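Local coordinates for serine protease inhibitor (Thermoanaerobacter tengcongensis, PDB 2PEF), which probably inhibits serine proteases as a member of the serpin family and is captured here in its latent state, at residues F266-T271 against F351-I356; A123-S128 against V157-N162. One frame throughout, in Å; residues are numbered along the deposited sequence. Where two conformers were deposited one is given.

Contact 1: residues F266-T271 against F351-I356; sequences FKYEYT and FIFAII
F266 and F353 reach toward each other from facing strands, and the tip of one ring lies over the other: F266 CZ sits 3.9 Å above the plane of the F353 ring, offset toward its rim. The planes are tilted by 52° with centroids 5.2 Å apart, an oblique pairing. On its other flank F266 CE2 lies 4.1 Å from F351 CZ, near the plane of the F351 ring and at its edge. Y268 completes the set, bringing OH in at the edge of the F353 ring, 3.2 Å from CZ of F353.

Segments 266-271 and 351-356 run at 82° to each other with their axes 12.7 Å apart, a separation that large flat side chains can span. F266 CG stands between the backbone N and the carbonyl carbon (chi1 67°), a choice made by all four aromatic residues of the contact, and the rings of F266 and F353 each extend into the space between the strands. Further out, F224 lies nearly parallel to the F353 ring, V369 touches F266, F351 and F353, and Y268 OH is hydrogen-bonded to S31 O. A leucine in place of F266 would probably leave the face of F353 and the edge of F351 less well covered, opening a gap between the strands.

No hydrogen bond joins the segments, so their cohesion rests on shape and dispersion. Tyrosine suits the margin of this cluster: its hydroxyl is satisfied by a carbonyl while the oxygen, partly negative, faces ring-edge hydrogens of F353, probably a mildly favourable electrostatic contact.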
# COMPACT_ATOMS: atom_id res chain seq x y z
N PHE A 266 13.81 5.09 11.01
CA PHE A 266 12.76 6.06 10.67
C PHE A 266 11.36 5.56 10.96
O PHE A 266 11.11 4.35 10.94
CB PHE A 266 12.91 6.59 9.23
CG PHE A 266 12.65 5.57 8.16
CD1 PHE A 266 11.37 5.39 7.65
CD2 PHE A 266 13.70 4.82 7.63
CE1 PHE A 266 11.12 4.45 6.64
CE2 PHE A 266 13.46 3.88 6.62
CZ PHE A 266 12.17 3.70 6.13
N LYS A 267 10.47 6.50 11.23
CA LYS A 267 9.09 6.21 11.58
C LYS A 267 8.23 7.38 11.15
O LYS A 267 8.54 8.53 11.47
CB LYS A 267 8.96 5.99 13.09
CG LYS A 267 7.58 5.57 13.55
CD LYS A 267 7.50 5.47 15.07
NZ LYS A 267 7.32 1.62 16.28
N TYR A 268 7.17 7.09 10.42
CA TYR A 268 6.20 8.10 10.02
C TYR A 268 4.88 7.50 9.54
O TYR A 268 4.78 6.28 9.31
CB TYR A 268 6.78 9.04 8.94
CG TYR A 268 7.07 8.37 7.61
CD1 TYR A 268 6.09 8.31 6.62
CD2 TYR A 268 8.32 7.82 7.34
CE1 TYR A 268 6.35 7.70 5.39
CE2 TYR A 268 8.59 7.21 6.12
CZ TYR A 268 7.61 7.15 5.15
OH TYR A 268 7.88 6.55 3.95
N GLU A 269 3.89 8.37 9.42
CA GLU A 269 2.56 8.04 8.93
C GLU A 269 2.29 8.85 7.67
O GLU A 269 2.90 9.90 7.46
CB GLU A 269 1.51 8.36 9.99
CG GLU A 269 1.70 7.62 11.31
CD GLU A 269 0.78 8.12 12.41
OE1 GLU A 269 0.46 9.33 12.43
OE2 GLU A 269 0.37 7.30 13.26
N TYR A 270 1.37 8.37 6.84
CA TYR A 270 0.98 9.05 5.61
C TYR A 270 -0.48 8.80 5.29
O TYR A 270 -0.99 7.69 5.45
CB TYR A 270 1.85 8.58 4.44
CG TYR A 270 1.77 9.42 3.17
CD1 TYR A 270 2.13 10.77 3.17
CD2 TYR A 270 1.37 8.84 1.97
CE1 TYR A 270 2.07 11.52 2.00
CE2 TYR A 270 1.31 9.59 0.79
CZ TYR A 270 1.66 10.93 0.82
OH TYR A 270 1.61 11.67 -0.34
N THR A 271 -1.16 9.86 4.85
CA THR A 271 -2.55 9.77 4.45
C THR A 271 -2.73 10.47 3.10
O THR A 271 -2.29 11.59 2.91
CB THR A 271 -3.48 10.37 5.53
OG1 THR A 271 -3.28 9.66 6.76
CG2 THR A 271 -4.94 10.25 5.12
N PHE A 351 15.85 9.25 -0.09
CA PHE A 351 15.84 7.96 -0.77
C PHE A 351 14.45 7.37 -0.93
O PHE A 351 13.52 7.74 -0.22
CB PHE A 351 16.77 6.96 -0.08
CG PHE A 351 16.39 6.63 1.34
CD1 PHE A 351 15.57 5.54 1.62
CD2 PHE A 351 16.88 7.39 2.40
CE1 PHE A 351 15.22 5.22 2.93
CE2 PHE A 351 16.54 7.08 3.72
CZ PHE A 351 15.72 5.99 3.98
N ILE A 352 14.33 6.46 -1.89
CA ILE A 352 13.11 5.72 -2.16
C ILE A 352 13.31 4.34 -1.56
O ILE A 352 14.43 3.83 -1.57
CB ILE A 352 12.84 5.63 -3.70
CG1 ILE A 352 12.43 6.99 -4.27
CG2 ILE A 352 11.76 4.60 -4.04
CD1 ILE A 352 13.58 7.92 -4.58
N PHE A 353 12.26 3.76 -1.01
CA PHE A 353 12.37 2.40 -0.50
C PHE A 353 11.13 1.59 -0.84
O PHE A 353 10.07 2.15 -1.15
CB PHE A 353 12.62 2.39 1.01
CG PHE A 353 11.45 2.86 1.81
CD1 PHE A 353 10.47 1.97 2.23
CD2 PHE A 353 11.34 4.20 2.15
CE1 PHE A 353 9.38 2.42 2.96
CE2 PHE A 353 10.24 4.66 2.87
CZ PHE A 353 9.26 3.76 3.29
N ALA A 354 11.28 0.27 -0.76
CA ALA A 354 10.16 -0.63 -0.92
C ALA A 354 10.37 -1.85 -0.04
O ALA A 354 11.50 -2.25 0.23
CB ALA A 354 10.02 -1.05 -2.36
N ILE A 355 9.26 -2.40 0.44
CA ILE A 355 9.24 -3.72 1.05
C ILE A 355 8.71 -4.64 -0.03
O ILE A 355 7.57 -4.49 -0.47
CB ILE A 355 8.34 -3.75 2.31
CG1 ILE A 355 8.90 -2.78 3.37
CG2 ILE A 355 8.21 -5.17 2.84
CD1 ILE A 355 7.95 -2.51 4.52
N ILE A 356 9.54 -5.59 -0.47
CA ILE A 356 9.18 -6.45 -1.60
C ILE A 356 8.94 -7.91 -1.23
O ILE A 356 9.57 -8.46 -0.32
CB ILE A 356 10.21 -6.37 -2.78
CG1 ILE A 356 11.61 -6.83 -2.34
CG2 ILE A 356 10.24 -4.97 -3.39
CD1 ILE A 356 12.54 -7.24 -3.49

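Contact 2: residues A123-S128 against V157-N162; sequences AAFDSS and VMYLIN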
# COMPACT_ATOMS: atom_id res chain seq x y z
N ALA A 123 -24.60 -3.04 9.52
CA ALA A 123 -24.37 -1.99 10.51
C ALA A 123 -25.45 -0.91 10.56
O ALA A 123 -26.20 -0.73 9.60
CB ALA A 123 -22.99 -1.37 10.30
N ALA A 124 -25.51 -0.21 11.68
CA ALA A 124 -26.47 0.87 11.89
C ALA A 124 -26.03 2.18 11.24
O ALA A 124 -26.86 3.03 10.92
CB ALA A 124 -26.73 1.08 13.37
N PHE A 125 -24.71 2.32 11.05
CA PHE A 125 -24.10 3.54 10.52
C PHE A 125 -24.36 4.77 11.41
O PHE A 125 -24.68 5.86 10.93
CB PHE A 125 -24.50 3.78 9.05
CG PHE A 125 -23.58 3.10 8.05
CD1 PHE A 125 -23.35 1.73 8.12
CD2 PHE A 125 -22.97 3.83 7.04
CE1 PHE A 125 -22.51 1.10 7.20
CE2 PHE A 125 -22.12 3.21 6.12
CZ PHE A 125 -21.90 1.85 6.20
N ASP A 126 -24.23 4.55 12.72
CA ASP A 126 -24.27 5.63 13.70
C ASP A 126 -22.89 5.79 14.36
O ASP A 126 -21.90 5.29 13.84
CB ASP A 126 -25.37 5.40 14.74
CG ASP A 126 -25.32 4.01 15.39
OD1 ASP A 126 -26.38 3.56 15.87
OD2 ASP A 126 -24.24 3.38 15.43
N SER A 127 -22.85 6.47 15.51
CA SER A 127 -21.60 6.71 16.23
C SER A 127 -20.93 5.42 16.70
O SER A 127 -19.71 5.34 16.78
CB SER A 127 -21.82 7.66 17.41
OG SER A 127 -22.71 7.11 18.36
N SER A 128 -21.74 4.40 17.00
CA SER A 128 -21.22 3.11 17.43
C SER A 128 -20.58 2.32 16.29
O SER A 128 -19.66 1.53 16.51
CB SER A 128 -22.32 2.28 18.10
OG SER A 128 -22.69 2.87 19.33
N VAL A 157 -23.96 4.42 2.86
CA VAL A 157 -24.67 3.14 3.02
C VAL A 157 -23.74 1.93 2.97
O VAL A 157 -24.10 0.86 3.46
CB VAL A 157 -25.81 2.95 1.98
CG1 VAL A 157 -26.98 3.91 2.26
CG2 VAL A 157 -25.29 3.12 0.56
N MET A 158 -22.57 2.08 2.36
CA MET A 158 -21.59 1.00 2.30
C MET A 158 -20.14 1.48 2.31
O MET A 158 -19.79 2.42 1.61
CB MET A 158 -21.83 0.09 1.09
CG MET A 158 -20.92 -1.14 1.07
SD MET A 158 -20.70 -1.96 -0.52
CE MET A 158 -21.96 -3.22 -0.40
N TYR A 159 -19.32 0.81 3.12
CA TYR A 159 -17.88 1.01 3.09
C TYR A 159 -17.20 -0.32 2.75
O TYR A 159 -17.65 -1.38 3.18
CB TYR A 159 -17.35 1.49 4.44
CG TYR A 159 -17.94 2.76 5.00
CD1 TYR A 159 -18.16 2.89 6.37
CD2 TYR A 159 -18.26 3.84 4.18
CE1 TYR A 159 -18.68 4.05 6.91
CE2 TYR A 159 -18.79 5.01 4.72
CZ TYR A 159 -18.99 5.11 6.08
OH TYR A 159 -19.52 6.25 6.63
N LEU A 160 -16.10 -0.23 2.00
CA LEU A 160 -15.23 -1.37 1.76
C LEU A 160 -13.86 -0.99 2.28
O LEU A 160 -13.36 0.10 2.01
CB LEU A 160 -15.17 -1.72 0.26
CG LEU A 160 -16.51 -2.00 -0.44
CD1 LEU A 160 -17.15 -0.71 -0.98
CD2 LEU A 160 -16.32 -2.99 -1.58
N ILE A 161 -13.25 -1.89 3.06
CA ILE A 161 -11.99 -1.58 3.73
C ILE A 161 -11.03 -2.75 3.62
O ILE A 161 -11.41 -3.90 3.86
CB ILE A 161 -12.19 -1.22 5.23
CG1 ILE A 161 -13.21 -0.08 5.39
CG2 ILE A 161 -10.85 -0.84 5.87
CD1 ILE A 161 -13.68 0.15 6.81
N ASN A 162 -9.79 -2.45 3.25
CA ASN A 162 -8.70 -3.41 3.38
C ASN A 162 -7.67 -2.94 4.39
O ASN A 162 -7.41 -1.75 4.51
CB ASN A 162 -8.03 -3.63 2.03
CG ASN A 162 -6.70 -4.35 2.16
OD1 ASN A 162 -5.67 -3.72 2.37
ND2 ASN A 162 -6.73 -5.68 2.06
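F125 and V157 are the residues whose backbones come nearest, with 7.5 Å between CA of F125 and CA of V157, where the turn ahead of helix 127-140 passes the start of strand 158-169. F125 has a positive phi of 61°, in the left-handed region, and from this bend its side chain points toward the strand.

The ring of F125 arrives with CE2 over one face of the Y159 ring, offset toward the rim and 3.6 Å from CE1 of Y159. The planes differ by 32° and the centroids lie 4.8 Å apart, so the overlap is oblique, and the two side chains run past one another with opposite headings. F125 CZ also lies 3.7 Å from V157 O, and the ring thus packs on the backbone leading into the strand as well as on a side chain. Y159 has CG opposite the carbonyl carbon across the CA-CB bond (chi1 -57°), which turns one face of its ring to F125 CE2. Tyrosine fits because its ring face is apolar, while its hydroxyl is hydrogen-bonded to D156 OD2; I133 of helix 127-140 touches it too.

Beyond F125 the chain turns at once into the helix. D126 is the N-cap, its OD2 accepting a weak bond from S128 N at 3.1 Å, and T129 OG1 is hydrogen-bonded to D126 N. A short acidic residue is well suited to this place, where the first helical N-H groups lack carbonyl partners within the helix.

In serpin terms, this is the junction at which the helix usually called F leaves the edge of beta-sheet A and comes to lie across its face, with F125 packed on Y159 of strand 158-169, a central strand of that sheet.

In the fold
From the N terminus, the chain reaches contact 2 first. Edge strand 119-123 runs into helix 127-140, and the return into strand 158-169 closes a loop of 28 residues that contains the helix lying on beta-sheet A. Contact 1 opens later, on strand 255-273, and closes across 79 residues that include strands 310-318 and 322-331; it joins sheet A to the crossing strand 345-357 of a second layer, beta-sheet B. The loops follow in series, neither nesting nor crossing. Their centres are about 29 Å apart and their nearest atoms about 11 Å. Strands 310-318 and 322-331 bridge 255-273 to 158-169, and the antiparallel pairing of 322-331 with 158-169 is consistent with the inserted reactive loop of a latent serpin.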